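Pantothenate synthetase (Francisella tularensis subsp. tularensis, PDB 3N8H) probably catalyses the ATP-dependent condensation of (R)-pantoate with beta-alanine to give (R)-pantothenate, by way of a pantoyl-adenylate intermediate. Local coordinates at residues E114-L119 with G126-M131; L147-K152 with M158-L163. All blocks are in the same frame, centred on the assembly; numbering follows the deposited sequence.

Interaction 1: E114-L119 with G126-M131. With PRO (proline), chain C.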
ATOM      1  N   GLU A 114     -11.011  10.529  -8.305  1.00 47.75           N
ATOM      2  CA  GLU A 114     -11.965  10.551  -9.414  1.00 47.64           C
ATOM      3  C   GLU A 114     -11.706   9.533 -10.519  1.00 38.41           C
ATOM      4  O   GLU A 114     -12.599   8.770 -10.914  1.00 45.42           O
ATOM      5  CB  GLU A 114     -12.058  11.956 -10.002  1.00 57.18           C
ATOM      6  CG  GLU A 114     -13.261  12.715  -9.490  1.00 76.46           C
ATOM      7  CD  GLU A 114     -14.570  12.068  -9.916  1.00 85.61           C
ATOM      8  OE1 GLU A 114     -15.209  11.396  -9.072  1.00 86.79           O
ATOM      9  OE2 GLU A 114     -14.956  12.230 -11.098  1.00 85.55           O
ATOM     10  N   ILE A 115     -10.482   9.519 -11.014  1.00 37.10           N
ATOM     11  CA  ILE A 115     -10.146   8.615 -12.108  1.00 43.48           C
ATOM     12  C   ILE A 115     -10.472   7.159 -11.777  1.00 40.36           C
ATOM     13  O   ILE A 115     -10.677   6.350 -12.667  1.00 45.14           O
ATOM     14  CB  ILE A 115      -8.671   8.741 -12.520  1.00 46.91           C
ATOM     15  CG1 ILE A 115      -8.443   8.069 -13.877  1.00 52.23           C
ATOM     16  CG2 ILE A 115      -7.758   8.140 -11.449  1.00 47.42           C
ATOM     17  CD1 ILE A 115      -9.388   8.546 -14.963  1.00 49.81           C
ATOM     18  N   ALA A 116     -10.533   6.824 -10.497  1.00 38.15           N
ATOM     19  CA  ALA A 116     -10.808   5.444 -10.103  1.00 37.81           C
ATOM     20  C   ALA A 116     -12.293   5.156 -10.012  1.00 35.87           C
ATOM     21  O   ALA A 116     -12.693   3.998  -9.920  1.00 38.21           O
ATOM     22  CB  ALA A 116     -10.150   5.130  -8.782  1.00 35.31           C
ATOM     23  N   ASN A 117     -13.097   6.224 -10.021  1.00 36.65           N
ATOM     24  CA  ASN A 117     -14.526   6.138  -9.772  1.00 32.29           C
ATOM     25  C   ASN A 117     -15.372   6.121 -11.034  1.00 37.31           C
ATOM     26  O   ASN A 117     -16.596   5.981 -10.961  1.00 41.19           O
ATOM     27  CB  ASN A 117     -14.988   7.326  -8.925  1.00 36.86           C
ATOM     28  CG  ASN A 117     -14.542   7.229  -7.493  1.00 44.20           C
ATOM     29  OD1 ASN A 117     -14.286   6.141  -6.979  1.00 49.64           O
ATOM     30  ND2 ASN A 117     -14.454   8.372  -6.829  1.00 48.05           N
ATOM     31  N   ILE A 118     -14.728   6.286 -12.179  1.00 35.32           N
ATOM     32  CA  ILE A 118     -15.436   6.331 -13.458  1.00 36.39           C
ATOM     33  C   ILE A 118     -15.008   5.197 -14.378  1.00 38.02           C
ATOM     34  O   ILE A 118     -14.053   4.464 -14.075  1.00 38.17           O
ATOM     35  CB  ILE A 118     -15.184   7.670 -14.173  1.00 39.65           C
ATOM     36  CG1 ILE A 118     -13.674   7.906 -14.339  1.00 40.69           C
ATOM     37  CG2 ILE A 118     -15.874   8.847 -13.396  1.00 37.70           C
ATOM     38  CD1 ILE A 118     -13.295   9.037 -15.300  1.00 42.19           C
ATOM     39  N   LEU A 119     -15.728   5.056 -15.497  1.00 36.61           N
ATOM     40  CA  LEU A 119     -15.363   4.113 -16.538  1.00 34.59           C
ATOM     41  C   LEU A 119     -15.055   2.747 -15.947  1.00 31.83           C
ATOM     42  O   LEU A 119     -15.903   2.142 -15.292  1.00 34.46           O
ATOM     43  CB  LEU A 119     -14.163   4.659 -17.325  1.00 35.30           C
ATOM     44  CG  LEU A 119     -14.461   6.021 -17.979  1.00 43.28           C
ATOM     45  CD1 LEU A 119     -13.199   6.742 -18.495  1.00 47.46           C
ATOM     46  CD2 LEU A 119     -15.496   5.860 -19.091  1.00 36.75           C
ATOM     47  N   GLY A 126     -13.977  -2.777  -7.338  1.00 38.88           N
ATOM     48  CA  GLY A 126     -12.970  -3.517  -6.592  1.00 38.68           C
ATOM     49  C   GLY A 126     -11.836  -4.035  -7.468  1.00 32.67           C
ATOM     50  O   GLY A 126     -10.829  -4.559  -6.964  1.00 35.40           O
ATOM     51  N   HIS A 127     -11.970  -3.870  -8.778  1.00 28.97           N
ATOM     52  CA  HIS A 127     -10.876  -4.231  -9.691  1.00 31.92           C
ATOM     53  C   HIS A 127      -9.595  -3.398  -9.429  1.00 36.73           C
ATOM     54  O   HIS A 127      -8.508  -3.951  -9.360  1.00 33.59           O
ATOM     55  CB  HIS A 127     -11.304  -4.062 -11.150  1.00 32.44           C
ATOM     56  CG  HIS A 127     -10.166  -4.112 -12.122  1.00 33.14           C
ATOM     57  ND1 HIS A 127      -9.476  -5.275 -12.406  1.00 32.86           N
ATOM     58  CD2 HIS A 127      -9.585  -3.139 -12.874  1.00 34.12           C
ATOM     59  CE1 HIS A 127      -8.523  -5.019 -13.288  1.00 36.29           C
ATOM     60  NE2 HIS A 127      -8.560  -3.730 -13.582  1.00 31.12           N
ATOM     61  N   PHE A 128      -9.729  -2.080  -9.287  1.00 25.80           N
ATOM     62  CA  PHE A 128      -8.541  -1.208  -9.219  1.00 32.07           C
ATOM     63  C   PHE A 128      -7.792  -1.416  -7.909  1.00 34.27           C
ATOM     64  O   PHE A 128      -6.560  -1.268  -7.852  1.00 39.08           O
ATOM     65  CB  PHE A 128      -8.912   0.287  -9.421  1.00 32.73           C
ATOM     66  CG  PHE A 128      -9.104   0.693 -10.879  1.00 35.27           C
ATOM     67  CD1 PHE A 128      -8.393   0.062 -11.894  1.00 31.84           C
ATOM     68  CD2 PHE A 128      -9.972   1.726 -11.222  1.00 36.99           C
ATOM     69  CE1 PHE A 128      -8.544   0.431 -13.232  1.00 33.50           C
ATOM     70  CE2 PHE A 128     -10.127   2.105 -12.553  1.00 43.27           C
ATOM     71  CZ  PHE A 128      -9.413   1.449 -13.559  1.00 37.63           C
ATOM     72  N   SER A 129      -8.532  -1.774  -6.856  1.00 33.69           N
ATOM     73  CA  SER A 129      -7.910  -2.065  -5.569  1.00 29.10           C
ATOM     74  C   SER A 129      -7.037  -3.314  -5.715  1.00 32.50           C
ATOM     75  O   SER A 129      -5.891  -3.330  -5.274  1.00 31.08           O
ATOM     76  CB  SER A 129      -8.961  -2.235  -4.468  1.00 37.51           C
ATOM     77  OG  SER A 129      -8.383  -2.684  -3.252  1.00 36.98           O
ATOM     78  N   GLY A 130      -7.571  -4.349  -6.358  1.00 29.91           N
ATOM     79  CA  GLY A 130      -6.809  -5.569  -6.584  1.00 34.38           C
ATOM     80  C   GLY A 130      -5.536  -5.356  -7.384  1.00 31.82           C
ATOM     81  O   GLY A 130      -4.477  -5.900  -7.050  1.00 32.90           O
HETATM   82  N   MSE A 131      -5.662  -4.562  -8.443  1.00 26.78           N
HETATM   83  CA  MSE A 131      -4.610  -4.272  -9.414  1.00 32.43           C
HETATM   84  C   MSE A 131      -3.465  -3.500  -8.752  1.00 25.84           C
HETATM   85  O   MSE A 131      -2.292  -3.861  -8.869  1.00 28.40           O
HETATM   86  CB  MSE A 131      -5.222  -3.418 -10.537  1.00 32.75           C
HETATM   87  CG  MSE A 131      -4.330  -3.063 -11.681  1.00 28.42           C
HETATM   88 SE   MSE A 131      -3.180  -1.513 -11.268  0.71 39.41          SE
HETATM   89  CE  MSE A 131      -4.622  -0.137 -11.418  1.00 27.17           C
TER
HETATM   90  N   PRO C 271      -5.960  -6.675 -17.741  1.00 51.27           N
HETATM   91  CA  PRO C 271      -6.217  -6.684 -16.304  1.00 45.52           C
HETATM   92  C   PRO C 271      -7.522  -7.422 -16.002  1.00 41.94           C
HETATM   93  O   PRO C 271      -8.259  -7.757 -16.939  1.00 37.97           O
HETATM   94  CB  PRO C 271      -6.351  -5.197 -15.973  1.00 46.90           C
HETATM   95  CG  PRO C 271      -5.468  -4.524 -16.972  1.00 56.84           C
HETATM   96  CD  PRO C 271      -5.567  -5.343 -18.234  1.00 48.68           C
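Beside the pocket that holds a bound proline, the short helical turn of residues 114-117 packs against the first turn of helix 127-142, and Phe128 and Ala116 carry the contact. Ala116 CA and Phe128 CA lie 7.1 Å apart. The phenyl ring reaches the turn with its edge: Phe128 CD2 is 3.8 Å from Ala116 O, which lies near the ring plane, and 4.2 Å from Ala116 CB. Ile115 O is 4.3 Å from Phe128 CE2 and approaches the ring obliquely. With chi1 at -81°, CG stands anti to the carbonyl carbon, and the ring extends from its own helix toward the turn. Gln155 of helix 154-166 and Pro111 also pack on Phe128. His127, one residue earlier in the helix, serves the pocket instead: its CE1 lies 3.5 Å from CB of the proline, which sits at the imidazole edge, while His127 ND1 is hydrogen-bonded to the backbone oxygen of Gln63. Ile115 O is hydrogen-bonded to Gln155 NE2, so this carbonyl does not depend on the ring for a partner. With no hydrogen bond between the segments, the contact rests on van der Waals packing of the ring edge against Ala116, with at most a weak electrostatic attraction between CD2 and Ala116 O.

Interaction 2: L147-K152 with M158-L163; sequences LYLGEK and MLIKQL. With AMP (adenosine monophosphate), chain D.
A beta-alpha-beta unit of the parallel sheet, made of strand 146-150, helix 154-166 and strand 172-176, contains this contact, in which one isoleucine of the helix packs on two leucines of the strand. Ile160 CG2 touches both leucines: it meets Leu147 CD2 at 3.7 Å, the two side chains crossing at about a right angle, and lies 3.9 Å from Leu149 CD1. Ile160 CD1 turns to Leu149 alone, meeting its CD1 tip to tip, also at 3.7 Å. Both leucines, two residues apart, point toward the helix. In Leu149, CG is anti to the carbonyl carbon (chi1 -61°), which sets both of its methyls within 3.9 Å of Ile160 CD1. All three residues are buried, and Met131 of helix 127-142 also packs on Ile160. Where the strand ends, it meets the bound nucleotide. Leu149 thus touches both Ile160 and, through its CA at 3.4 Å, AMP O3'. Gly150 N donates a nearly straight hydrogen bond of 2.9 Å to AMP O3' with a weak one to AMP O2'. Beyond the strand, the Lys152 chain bends at chi3, and Lys152 NZ, hydrogen-bonded to Leu187 O and Ser188 OG, also lies 3.1 Å from AMP N7 of the adenine.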
ATOM      1  N   LEU A 147       9.468   0.459 -15.960  1.00 31.40           N
ATOM      2  CA  LEU A 147       8.212  -0.295 -16.004  1.00 32.56           C
ATOM      3  C   LEU A 147       7.480  -0.008 -17.317  1.00 38.06           C
ATOM      4  O   LEU A 147       7.270   1.146 -17.659  1.00 35.46           O
ATOM      5  CB  LEU A 147       7.296   0.104 -14.832  1.00 30.84           C
ATOM      6  CG  LEU A 147       5.932  -0.604 -14.750  1.00 31.61           C
ATOM      7  CD1 LEU A 147       6.111  -2.110 -14.651  1.00 32.25           C
ATOM      8  CD2 LEU A 147       5.051  -0.060 -13.566  1.00 35.85           C
ATOM      9  N   TYR A 148       7.066  -1.060 -18.022  1.00 32.71           N
ATOM     10  CA  TYR A 148       6.401  -0.915 -19.332  1.00 30.26           C
ATOM     11  C   TYR A 148       4.919  -1.295 -19.233  1.00 32.63           C
ATOM     12  O   TYR A 148       4.582  -2.386 -18.770  1.00 30.27           O
ATOM     13  CB  TYR A 148       7.157  -1.736 -20.420  1.00 33.26           C
ATOM     14  CG  TYR A 148       8.574  -1.214 -20.547  1.00 32.41           C
ATOM     15  CD1 TYR A 148       8.901  -0.264 -21.495  1.00 30.90           C
ATOM     16  CD2 TYR A 148       9.538  -1.584 -19.640  1.00 33.88           C
ATOM     17  CE1 TYR A 148      10.180   0.283 -21.564  1.00 33.70           C
ATOM     18  CE2 TYR A 148      10.811  -1.056 -19.701  1.00 36.45           C
ATOM     19  CZ  TYR A 148      11.130  -0.122 -20.653  1.00 35.44           C
ATOM     20  OH  TYR A 148      12.425   0.381 -20.688  1.00 38.14           O
ATOM     21  N   LEU A 149       4.057  -0.352 -19.635  1.00 31.11           N
ATOM     22  CA  LEU A 149       2.611  -0.475 -19.527  1.00 32.98           C
ATOM     23  C   LEU A 149       1.974  -0.101 -20.862  1.00 37.71           C
ATOM     24  O   LEU A 149       2.485   0.769 -21.577  1.00 32.91           O
ATOM     25  CB  LEU A 149       2.060   0.461 -18.431  1.00 28.02           C
ATOM     26  CG  LEU A 149       2.505   0.311 -16.967  1.00 28.21           C
ATOM     27  CD1 LEU A 149       1.853   1.384 -16.108  1.00 38.41           C
ATOM     28  CD2 LEU A 149       2.159  -1.086 -16.436  1.00 29.39           C
ATOM     29  N   GLY A 150       0.853  -0.749 -21.194  1.00 27.51           N
ATOM     30  CA  GLY A 150       0.142  -0.443 -22.419  1.00 20.52           C
ATOM     31  C   GLY A 150      -0.860   0.695 -22.203  1.00 31.87           C
ATOM     32  O   GLY A 150      -1.566   0.761 -21.191  1.00 29.15           O
ATOM     33  N   GLU A 151      -0.914   1.608 -23.163  1.00 38.17           N
ATOM     34  CA  GLU A 151      -1.886   2.696 -23.141  1.00 41.72           C
ATOM     35  C   GLU A 151      -3.351   2.201 -23.128  1.00 38.01           C
ATOM     36  O   GLU A 151      -4.269   2.894 -22.648  1.00 35.61           O
ATOM     37  CB  GLU A 151      -1.641   3.583 -24.359  1.00 49.40           C
ATOM     38  CG  GLU A 151      -2.613   4.718 -24.516  1.00 46.61           C
ATOM     39  CD  GLU A 151      -2.410   5.433 -25.825  1.00 51.99           C
ATOM     40  OE1 GLU A 151      -3.177   5.163 -26.774  1.00 53.78           O
ATOM     41  OE2 GLU A 151      -1.467   6.247 -25.903  1.00 53.40           O
ATOM     42  N   LYS A 152      -3.578   1.005 -23.649  1.00 35.38           N
ATOM     43  CA  LYS A 152      -4.946   0.486 -23.728  1.00 35.93           C
ATOM     44  C   LYS A 152      -5.659   0.495 -22.382  1.00 37.57           C
ATOM     45  O   LYS A 152      -6.863   0.738 -22.307  1.00 34.83           O
ATOM     46  CB  LYS A 152      -4.950  -0.937 -24.274  1.00 33.53           C
ATOM     47  CG  LYS A 152      -6.345  -1.394 -24.687  1.00 39.25           C
ATOM     48  CD  LYS A 152      -6.359  -2.847 -25.073  1.00 43.47           C
ATOM     49  CE  LYS A 152      -6.610  -3.697 -23.872  1.00 47.72           C
ATOM     50  NZ  LYS A 152      -6.101  -5.067 -24.119  1.00 49.58           N
HETATM   51  N   MSE A 158      -2.522   5.651 -15.294  1.00 25.68           N
HETATM   52  CA  MSE A 158      -2.619   6.836 -14.432  1.00 26.11           C
HETATM   53  C   MSE A 158      -2.534   6.444 -12.966  1.00 29.88           C
HETATM   54  O   MSE A 158      -1.828   7.067 -12.179  1.00 31.36           O
HETATM   55  CB  MSE A 158      -3.934   7.579 -14.689  1.00 31.13           C
HETATM   56  CG  MSE A 158      -4.109   8.076 -16.113  1.00 38.82           C
HETATM   57 SE   MSE A 158      -5.763   9.113 -16.342  0.51 50.60          SE
HETATM   58  CE  MSE A 158      -5.503  10.486 -14.971  1.00 48.10           C
ATOM     59  N   LEU A 159      -3.255   5.394 -12.608  1.00 30.04           N
ATOM     60  CA  LEU A 159      -3.250   4.897 -11.250  1.00 31.38           C
ATOM     61  C   LEU A 159      -1.863   4.376 -10.851  1.00 29.84           C
ATOM     62  O   LEU A 159      -1.396   4.609  -9.732  1.00 29.11           O
ATOM     63  CB  LEU A 159      -4.307   3.790 -11.092  1.00 29.04           C
ATOM     64  CG  LEU A 159      -5.753   4.241 -11.127  1.00 36.56           C
ATOM     65  CD1 LEU A 159      -6.692   3.046 -11.002  1.00 35.21           C
ATOM     66  CD2 LEU A 159      -5.977   5.261  -9.993  1.00 33.05           C
ATOM     67  N   ILE A 160      -1.186   3.686 -11.765  1.00 25.67           N
ATOM     68  CA  ILE A 160       0.122   3.167 -11.405  1.00 31.00           C
ATOM     69  C   ILE A 160       1.133   4.329 -11.268  1.00 39.28           C
ATOM     70  O   ILE A 160       2.050   4.269 -10.449  1.00 36.63           O
ATOM     71  CB  ILE A 160       0.597   2.054 -12.393  1.00 29.58           C
ATOM     72  CG1 ILE A 160      -0.241   0.778 -12.202  1.00 30.08           C
ATOM     73  CG2 ILE A 160       2.099   1.748 -12.222  1.00 27.66           C
ATOM     74  CD1 ILE A 160       0.082  -0.294 -13.264  1.00 30.00           C
ATOM     75  N   LYS A 161       0.947   5.396 -12.040  1.00 30.08           N
ATOM     76  CA  LYS A 161       1.862   6.546 -11.935  1.00 34.70           C
ATOM     77  C   LYS A 161       1.652   7.180 -10.572  1.00 34.22           C
ATOM     78  O   LYS A 161       2.609   7.621  -9.929  1.00 36.36           O
ATOM     79  CB  LYS A 161       1.646   7.572 -13.063  1.00 32.20           C
ATOM     80  CG  LYS A 161       2.057   7.101 -14.468  1.00 37.93           C
ATOM     81  CD  LYS A 161       1.723   8.160 -15.538  1.00 37.63           C
ATOM     82  CE  LYS A 161       2.465   7.916 -16.864  1.00 36.36           C
ATOM     83  NZ  LYS A 161       2.007   8.891 -17.938  1.00 41.54           N
ATOM     84  N   GLN A 162       0.402   7.189 -10.105  1.00 34.92           N
ATOM     85  CA  GLN A 162       0.109   7.788  -8.797  1.00 29.65           C
ATOM     86  C   GLN A 162       0.690   6.903  -7.674  1.00 28.74           C
ATOM     87  O   GLN A 162       1.287   7.407  -6.727  1.00 34.80           O
ATOM     88  CB  GLN A 162      -1.394   7.990  -8.604  1.00 34.99           C
ATOM     89  CG  GLN A 162      -1.749   8.709  -7.310  1.00 36.37           C
ATOM     90  CD  GLN A 162      -1.320  10.163  -7.324  1.00 42.07           C
ATOM     91  OE1 GLN A 162      -1.566  10.875  -8.294  1.00 43.27           O
ATOM     92  NE2 GLN A 162      -0.677  10.610  -6.249  1.00 37.27           N
ATOM     93  N   LEU A 163       0.535   5.592  -7.822  1.00 37.53           N
ATOM     94  CA  LEU A 163       1.128   4.610  -6.903  1.00 32.91           C
ATOM     95  C   LEU A 163       2.642   4.761  -6.745  1.00 29.95           C
ATOM     96  O   LEU A 163       3.177   4.688  -5.644  1.00 32.11           O
ATOM     97  CB  LEU A 163       0.844   3.213  -7.411  1.00 28.93           C
ATOM     98  CG  LEU A 163       1.322   2.079  -6.514  1.00 38.98           C
ATOM     99  CD1 LEU A 163       0.353   1.872  -5.338  1.00 34.13           C
ATOM    100  CD2 LEU A 163       1.558   0.769  -7.325  1.00 25.83           C
TER
HETATM  101  P   AMP D 270      -2.731  -7.910 -19.197  1.00 34.80           P
HETATM  102  O1P AMP D 270      -1.867  -9.158 -19.353  1.00 34.28           O
HETATM  103  O2P AMP D 270      -3.903  -7.792 -20.122  1.00 33.22           O
HETATM  104  O3P AMP D 270      -3.077  -7.612 -17.783  1.00 44.16           O
HETATM  105  O5' AMP D 270      -1.771  -6.744 -19.788  1.00 28.96           O
HETATM  106  C5' AMP D 270      -0.394  -6.627 -19.429  1.00 31.25           C
HETATM  107  C4' AMP D 270       0.186  -5.357 -20.000  1.00 32.67           C
HETATM  108  O4' AMP D 270       0.094  -5.411 -21.460  1.00 29.73           O
HETATM  109  C3' AMP D 270      -0.541  -4.074 -19.558  1.00 28.33           C
HETATM  110  O3' AMP D 270       0.403  -2.995 -19.450  1.00 29.21           O
HETATM  111  C2' AMP D 270      -1.481  -3.821 -20.730  1.00 24.27           C
HETATM  112  O2' AMP D 270      -1.953  -2.491 -20.874  1.00 35.35           O
HETATM  113  C1' AMP D 270      -0.616  -4.265 -21.907  1.00 24.13           C
HETATM  114  N9  AMP D 270      -1.409  -4.556 -23.108  1.00 32.74           N
HETATM  115  C8  AMP D 270      -2.493  -5.364 -23.167  1.00 29.70           C
HETATM  116  N7  AMP D 270      -3.009  -5.376 -24.428  1.00 31.01           N
HETATM  117  C5  AMP D 270      -2.258  -4.536 -25.184  1.00 24.77           C
HETATM  118  C6  AMP D 270      -2.263  -4.094 -26.595  1.00 25.02           C
HETATM  119  N6  AMP D 270      -3.209  -4.556 -27.429  1.00 25.62           N
HETATM  120  N1  AMP D 270      -1.322  -3.228 -27.012  1.00 28.68           N
HETATM  121  C2  AMP D 270      -0.398  -2.758 -26.141  1.00 30.06           C
HETATM  122  N3  AMP D 270      -0.323  -3.121 -24.842  1.00 35.69           N
HETATM  123  C4  AMP D 270      -1.211  -4.000 -24.310  1.00 28.48           C

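In the fold
Interaction 1 closes before interaction 2 opens along the chain, and helix 127-142 leads directly into strand 146-150. The centres of the two interactions lie 13 Å apart, yet they touch through helix 154-166: Leu159 CD1 packs 3.4 Å from Phe128 CG, and Leu159 CD2 meets Ile115 CG2 at 3.7 Å. Within 158-163, Ile160 thus faces the strand of interaction 2, while its neighbour Leu159 meets both segments of interaction 1. Each contact also borders a ligand, proline at 126-131 and AMP at 147-152. The pair illustrates how successive elements of an alpha/beta fold, packed through apolar side chains, can bring adjoining pockets together around one active site.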